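Local coordinates for protein alanine racemase 1 (PDB 4Y2W) that belongs to the alanine racemase family and pairs an N-terminal alpha/beta barrel of the TIM type with a mainly beta C-terminal domain, at residues L72-E76 / K77-T81; H205-A209 / A210-N214; S364-S367 / R368-R372. The protein carries 1 engineered substitution. All coordinates share one frame; numbering follows the deposited sequence.

Interaction 1: L72-E76 / K77-T81; sequences LELRE and KGIKT
Ile79 folds back on Leu74 where helix 68-76 of the alpha/beta barrel ends in a Schellman motif. Ile79 N donates to Leu74 O at 3.2 Å. Gly78, the C-prime residue with positive phi, donates from its N to Arg75 O at 3.0 Å. The tight side is apolar and buried. Ile79 CG1 lies beside its own backbone N (chi1 -62°), which sets it against Leu74 CB at 4.1 Å. Ala52 of helix 48-58 packs on both side chains. Arg75 spans the turn beyond. Its chain bends at chi2 (-80°), and NH1 returns to two carbonyls of the loop. Thr81 O lies near the guanidinium plane; Ile79 O is tilted from it. His100 O and Asp101 O take NE and NH2, so the group is fixed in rotation. Between the two sides, Glu73 is buried; its salt bridge is with Arg368 of the second subunit. The looser side carries Glu76 and Lys77, both exposed. Lys77 N makes weak bonds to Glu73 O and Leu74 O. Lys77 NZ stays 4.8 Å from Glu76 OE2, so the opposite charges do not meet. Of the two bonds of Arg75 NH1, the straighter runs from Arg75 NH1 to Thr81 O at 2.8 Å, with an N-H...O angle of 164°.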
# COMPACT_ATOMS: atom_id res chain seq x y z
N LEU A 72 17.16 9.24 -3.28
CA LEU A 72 17.50 10.24 -2.27
C LEU A 72 17.30 9.75 -0.84
O LEU A 72 18.09 10.09 0.04
CB LEU A 72 16.69 11.52 -2.50
CG LEU A 72 17.09 12.31 -3.76
CD1 LEU A 72 16.03 13.34 -4.10
CD2 LEU A 72 18.46 12.96 -3.58
N GLU A 73 16.25 8.96 -0.61
CA GLU A 73 16.00 8.40 0.72
C GLU A 73 17.22 7.63 1.22
O GLU A 73 17.59 7.73 2.40
CB GLU A 73 14.78 7.47 0.70
CG GLU A 73 14.46 6.81 2.04
CD GLU A 73 13.38 5.74 1.93
OE1 GLU A 73 13.12 5.24 0.82
OE2 GLU A 73 12.80 5.38 2.98
N LEU A 74 17.84 6.86 0.33
CA LEU A 74 19.02 6.08 0.67
C LEU A 74 20.22 6.97 1.03
O LEU A 74 20.94 6.68 1.99
CB LEU A 74 19.38 5.13 -0.47
CG LEU A 74 18.36 4.03 -0.74
CD1 LEU A 74 18.66 3.32 -2.06
CD2 LEU A 74 18.31 3.03 0.41
N ARG A 75 20.43 8.04 0.26
CA ARG A 75 21.51 9.00 0.54
C ARG A 75 21.30 9.74 1.87
O ARG A 75 22.26 9.97 2.61
CB ARG A 75 21.66 10.00 -0.61
CG ARG A 75 22.35 9.44 -1.85
CD ARG A 75 23.86 9.41 -1.69
NE ARG A 75 24.54 9.01 -2.93
CZ ARG A 75 25.00 7.79 -3.21
NH1 ARG A 75 24.89 6.79 -2.35
NH2 ARG A 75 25.58 7.58 -4.39
N GLU A 76 20.05 10.09 2.16
CA GLU A 76 19.71 10.75 3.43
C GLU A 76 20.14 9.90 4.64
O GLU A 76 20.50 10.44 5.68
CB GLU A 76 18.20 11.05 3.49
CG GLU A 76 17.83 12.33 4.24
CD GLU A 76 17.97 12.21 5.76
OE1 GLU A 76 18.68 13.05 6.36
OE2 GLU A 76 17.37 11.28 6.35
N LYS A 77 20.11 8.58 4.49
CA LYS A 77 20.50 7.66 5.56
C LYS A 77 21.96 7.19 5.49
O LYS A 77 22.33 6.19 6.11
CB LYS A 77 19.54 6.46 5.60
CG LYS A 77 18.12 6.82 6.01
CD LYS A 77 18.04 7.15 7.50
CE LYS A 77 16.74 7.86 7.85
NZ LYS A 77 15.54 7.00 7.64
N GLY A 78 22.80 7.92 4.76
CA GLY A 78 24.25 7.69 4.76
C GLY A 78 24.74 6.53 3.91
O GLY A 78 25.82 5.98 4.17
N ILE A 79 23.96 6.15 2.90
CA ILE A 79 24.37 5.08 1.98
C ILE A 79 25.38 5.65 0.98
O ILE A 79 25.08 6.60 0.26
CB ILE A 79 23.16 4.47 1.24
CG1 ILE A 79 22.18 3.84 2.24
CG2 ILE A 79 23.61 3.45 0.21
CD1 ILE A 79 22.67 2.57 2.92
N LYS A 80 26.58 5.07 0.97
CA LYS A 80 27.68 5.51 0.10
C LYS A 80 27.67 4.79 -1.24
O LYS A 80 28.11 5.34 -2.25
CB LYS A 80 29.03 5.24 0.78
CG LYS A 80 29.21 5.88 2.15
CD LYS A 80 30.37 5.25 2.90
CE LYS A 80 30.44 5.72 4.35
NZ LYS A 80 30.69 7.18 4.46
N THR A 81 27.18 3.55 -1.24
CA THR A 81 27.07 2.72 -2.44
C THR A 81 26.48 3.52 -3.61
O THR A 81 25.56 4.31 -3.42
CB THR A 81 26.17 1.49 -2.17
OG1 THR A 81 26.59 0.83 -0.98
CG2 THR A 81 26.22 0.50 -3.33

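Interaction 2: H205-A209 / A210-N214. With PO4 (phosphate ion), chain C.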
# COMPACT_ATOMS: atom_id res chain seq x y z
N HIS A 205 24.98 -4.31 -18.95
CA HIS A 205 24.15 -5.22 -18.16
C HIS A 205 22.74 -5.32 -18.72
O HIS A 205 22.23 -4.38 -19.32
CB HIS A 205 24.12 -4.81 -16.69
CG HIS A 205 23.73 -3.39 -16.45
ND1 HIS A 205 22.57 -3.03 -15.81
CD2 HIS A 205 24.37 -2.23 -16.74
CE1 HIS A 205 22.50 -1.71 -15.73
NE2 HIS A 205 23.58 -1.20 -16.29
N ILE A 206 22.12 -6.48 -18.52
CA ILE A 206 20.80 -6.75 -19.09
C ILE A 206 19.96 -7.75 -18.27
O ILE A 206 18.73 -7.72 -18.33
CB ILE A 206 20.94 -7.25 -20.55
CG1 ILE A 206 19.59 -7.26 -21.27
CG2 ILE A 206 21.60 -8.62 -20.60
CD1 ILE A 206 19.71 -7.41 -22.77
N ALA A 207 20.61 -8.62 -17.51
CA ALA A 207 19.94 -9.73 -16.84
C ALA A 207 19.26 -9.34 -15.53
O ALA A 207 19.90 -8.80 -14.62
CB ALA A 207 20.93 -10.86 -16.60
N ASN A 208 17.96 -9.62 -15.45
CA ASN A 208 17.22 -9.65 -14.18
C ASN A 208 17.23 -11.09 -13.65
O ASN A 208 17.84 -11.96 -14.26
CB ASN A 208 15.80 -9.11 -14.35
CG ASN A 208 14.99 -9.89 -15.38
OD1 ASN A 208 15.53 -10.65 -16.19
ND2 ASN A 208 13.67 -9.70 -15.37
N ALA A 209 16.57 -11.33 -12.51
CA ALA A 209 16.61 -12.65 -11.85
C ALA A 209 16.36 -13.85 -12.79
O ALA A 209 17.03 -14.88 -12.68
CB ALA A 209 15.64 -12.69 -10.68
N ALA A 210 15.40 -13.71 -13.70
CA ALA A 210 15.03 -14.80 -14.60
C ALA A 210 16.18 -15.20 -15.52
O ALA A 210 16.45 -16.39 -15.71
CB ALA A 210 13.81 -14.42 -15.42
N ALA A 211 16.85 -14.20 -16.08
CA ALA A 211 17.98 -14.44 -16.98
C ALA A 211 19.26 -14.80 -16.21
O ALA A 211 20.13 -15.47 -16.75
CB ALA A 211 18.22 -13.21 -17.85
N ILE A 212 19.37 -14.35 -14.97
CA ILE A 212 20.52 -14.69 -14.13
C ILE A 212 20.57 -16.20 -13.86
O ILE A 212 21.65 -16.79 -13.84
CB ILE A 212 20.49 -13.92 -12.79
CG1 ILE A 212 20.74 -12.43 -13.05
CG2 ILE A 212 21.54 -14.45 -11.82
CD1 ILE A 212 20.18 -11.52 -11.97
N LEU A 213 19.40 -16.80 -13.65
CA LEU A 213 19.32 -18.23 -13.39
C LEU A 213 19.54 -19.05 -14.66
O LEU A 213 20.34 -20.00 -14.67
CB LEU A 213 17.95 -18.58 -12.79
CG LEU A 213 17.65 -17.97 -11.41
CD1 LEU A 213 16.17 -18.11 -11.09
CD2 LEU A 213 18.49 -18.62 -10.32
N ASN A 214 18.85 -18.66 -15.73
CA ASN A 214 18.81 -19.43 -16.97
C ASN A 214 19.96 -19.08 -17.91
O ASN A 214 20.76 -19.94 -18.29
CB ASN A 214 17.49 -19.18 -17.69
CG ASN A 214 16.28 -19.55 -16.85
OD1 ASN A 214 16.40 -20.15 -15.79
ND2 ASN A 214 15.09 -19.19 -17.34
P PO4 C . 13.68 -8.73 -10.84
O1 PO4 C . 14.42 -9.88 -10.20
O2 PO4 C . 13.01 -9.18 -12.12
O3 PO4 C . 14.65 -7.61 -11.15
O4 PO4 C . 12.62 -8.23 -9.88
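Ala207 and Ala211 meet methyl to methyl where a barrel strand turns into a helix. Strand 203-208, helix 209-214 and strand 222-224 form a beta-alpha-beta unit of the TIM-type barrel. The short strand and helix axes are nearly perpendicular, at 88°, and approach to 5.7 Å. Asn208 stands at the N-cap position between them.

The apolar contacts lie behind the turn. Ala207 CB touches Ala211 CB at 3.8 Å and Ile212 CG1 at 3.9 Å. Ile212 CG1 sits beside its own backbone N (chi1 -69°), and this turns the branch back toward the strand end. Val223 of the next strand packs on both Ala207 and Ile212. Ser218 and Phe169 pack on Ala211.

The backbone bonds open the helix. Ile212 N donates to Asn208 O at 2.9 Å. Leu213 N donates to Ala209 O at 3.2 Å.

The polar contacts at the helix start involve a phosphate ion, probably from the crystallisation liquor. Ala209 N makes a weak bond of 3.5 Å to phosphate O1. The partial positive charge of the helix N-terminus may help to hold the anion there. The Asn208 side chain also lies about 5 Å from a bound alanine, so the turn is close to that ligand as well as to the ion. Asn208 CG lies between the backbone N and the carbonyl carbon (chi1 58°), which brings the amide alongside the ion. Asn208 ND2 makes a weak bond to phosphate O2 at 3.4 Å.

Interaction 3: S364-S367 / R368-R372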
# COMPACT_ATOMS: atom_id res chain seq x y z
N SER A 364 4.54 -5.58 -2.31
CA SER A 364 4.28 -4.15 -2.46
C SER A 364 2.92 -3.71 -1.88
O SER A 364 2.68 -2.53 -1.67
CB SER A 364 4.37 -3.74 -3.94
OG SER A 364 3.25 -4.21 -4.68
N ARG A 365 2.05 -4.68 -1.64
CA ARG A 365 0.73 -4.42 -1.09
C ARG A 365 0.79 -4.14 0.42
O ARG A 365 -0.13 -3.54 0.98
CB ARG A 365 -0.18 -5.62 -1.35
CG ARG A 365 -1.51 -5.30 -2.02
CD ARG A 365 -1.31 -4.77 -3.43
NE ARG A 365 -2.33 -5.29 -4.34
CZ ARG A 365 -2.46 -4.93 -5.62
NH1 ARG A 365 -1.64 -4.02 -6.17
NH2 ARG A 365 -3.42 -5.47 -6.35
N ILE A 366 1.87 -4.57 1.08
CA ILE A 366 2.00 -4.42 2.53
C ILE A 366 2.18 -2.94 2.88
O ILE A 366 3.23 -2.35 2.64
CB ILE A 366 3.19 -5.24 3.08
CG1 ILE A 366 2.97 -6.73 2.81
CG2 ILE A 366 3.34 -5.01 4.58
CD1 ILE A 366 4.22 -7.57 2.96
N SER A 367 1.15 -2.36 3.49
CA SER A 367 0.99 -0.91 3.53
C SER A 367 1.84 -0.22 4.58
O SER A 367 2.50 -0.85 5.41
CB SER A 367 -0.48 -0.53 3.75
OG SER A 367 -0.80 -0.53 5.13
N ARG A 368 1.79 1.11 4.52
CA ARG A 368 2.45 2.01 5.46
C ARG A 368 2.12 1.69 6.92
O ARG A 368 2.97 1.84 7.80
CB ARG A 368 2.05 3.46 5.12
CG ARG A 368 2.59 4.53 6.05
CD ARG A 368 2.40 5.92 5.47
NE ARG A 368 2.52 6.97 6.49
CZ ARG A 368 1.55 7.33 7.33
NH1 ARG A 368 0.36 6.74 7.31
NH2 ARG A 368 1.78 8.29 8.21
N ARG A 369 0.89 1.23 7.16
CA ARG A 369 0.43 0.95 8.53
C ARG A 369 1.13 -0.25 9.19
O ARG A 369 1.11 -0.37 10.41
CB ARG A 369 -1.08 0.73 8.54
CG ARG A 369 -1.74 1.05 9.87
CD ARG A 369 -3.24 1.23 9.74
NE ARG A 369 -3.92 0.02 9.29
CZ ARG A 369 -5.23 -0.08 9.11
NH1 ARG A 369 -6.03 0.95 9.35
NH2 ARG A 369 -5.76 -1.23 8.69
N VAL A 370 1.74 -1.12 8.38
CA VAL A 370 2.44 -2.29 8.89
C VAL A 370 3.88 -1.94 9.27
O VAL A 370 4.71 -1.67 8.39
CB VAL A 370 2.47 -3.42 7.83
CG1 VAL A 370 3.18 -4.65 8.37
CG2 VAL A 370 1.05 -3.76 7.39
N PRO A 371 4.21 -1.93 10.57
CA PRO A 371 5.60 -1.66 10.93
C PRO A 371 6.52 -2.80 10.51
O PRO A 371 6.08 -3.95 10.44
CB PRO A 371 5.55 -1.54 12.45
CG PRO A 371 4.40 -2.40 12.84
CD PRO A 371 3.38 -2.20 11.77
N ARG A 372 7.78 -2.47 10.23
CA ARG A 372 8.79 -3.46 9.89
C ARG A 372 9.72 -3.66 11.08
O ARG A 372 10.32 -2.70 11.57
CB ARG A 372 9.60 -3.01 8.68
CG ARG A 372 8.99 -3.38 7.34
CD ARG A 372 7.70 -2.62 7.06
NE ARG A 372 7.31 -2.76 5.65
CZ ARG A 372 6.22 -2.22 5.12
NH1 ARG A 372 5.38 -1.51 5.85
NH2 ARG A 372 5.96 -2.40 3.83
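Arg372 reaches back to the carbonyls of Ile366 and Ser367 across a type I beta turn. The turn runs from Ser367 to Val370 and links helix 359-365 to strand 372-376 in the C-terminal domain.

The backbone bond of the turn joins Val370 N to Ser367 O at 3.1 Å. Ser367 OG adds a side-chain bond. Ser367 OG lies between its backbone N and carbonyl carbon (chi1 85°), where it accepts from Arg369 N at 3.2 Å. The same hydroxyl is also hydrogen-bonded to Ala288 O.

The guanidinium of Arg372 gathers three carbonyls. Arg372 NH2 donates to Ile366 O at 3.0 Å. Arg372 NH1 is shared between Ser367 O, also at 3.0 Å, and Val370 O. Ser367 O therefore holds two donors, Val370 N and Arg372 NH1, which come from opposite faces of its carbonyl plane. Gly45 O takes NE, so both ends of the group are held and its rotation is fixed.

The apolar packing is small. Ile366 CG2 meets Val370 CB at 3.7 Å and also lies over one face of the Arg372 guanidinium, offset toward its rim. Val11 of strand 10-14 packs on all three side chains.

Two further arginines of the turn have their main partners outside it. Arg369 pairs with Asp289 and Asp317, and with Glu70 of the second subunit. Arg368, whose partner is Glu73 of the second subunit, also makes a cation-pi contact with Tyr386 of that subunit. The turn thus lies at the dimer interface.

Within the loop, Arg372 NH1 also donates to Val370 O at 2.6 Å, in the carbonyl plane of Val370.

All three are local turns at helix ends, and within one chain none touches another. Interactions 1 and 2 belong to the barrel: the first closes a helix before a strand, the second opens a helix after one. Interaction 3 lies in the C-terminal domain, after a helix. Interactions 2 and 3 are buried, on opposite sides of the chain's centre, while interaction 1 is partly exposed. In interactions 1 and 3 an arginine collects backbone carbonyls; interaction 2 relies on small apolar side chains and a helix start facing an anion. Across the dimer, interaction 1 of one subunit meets interaction 3 of the other.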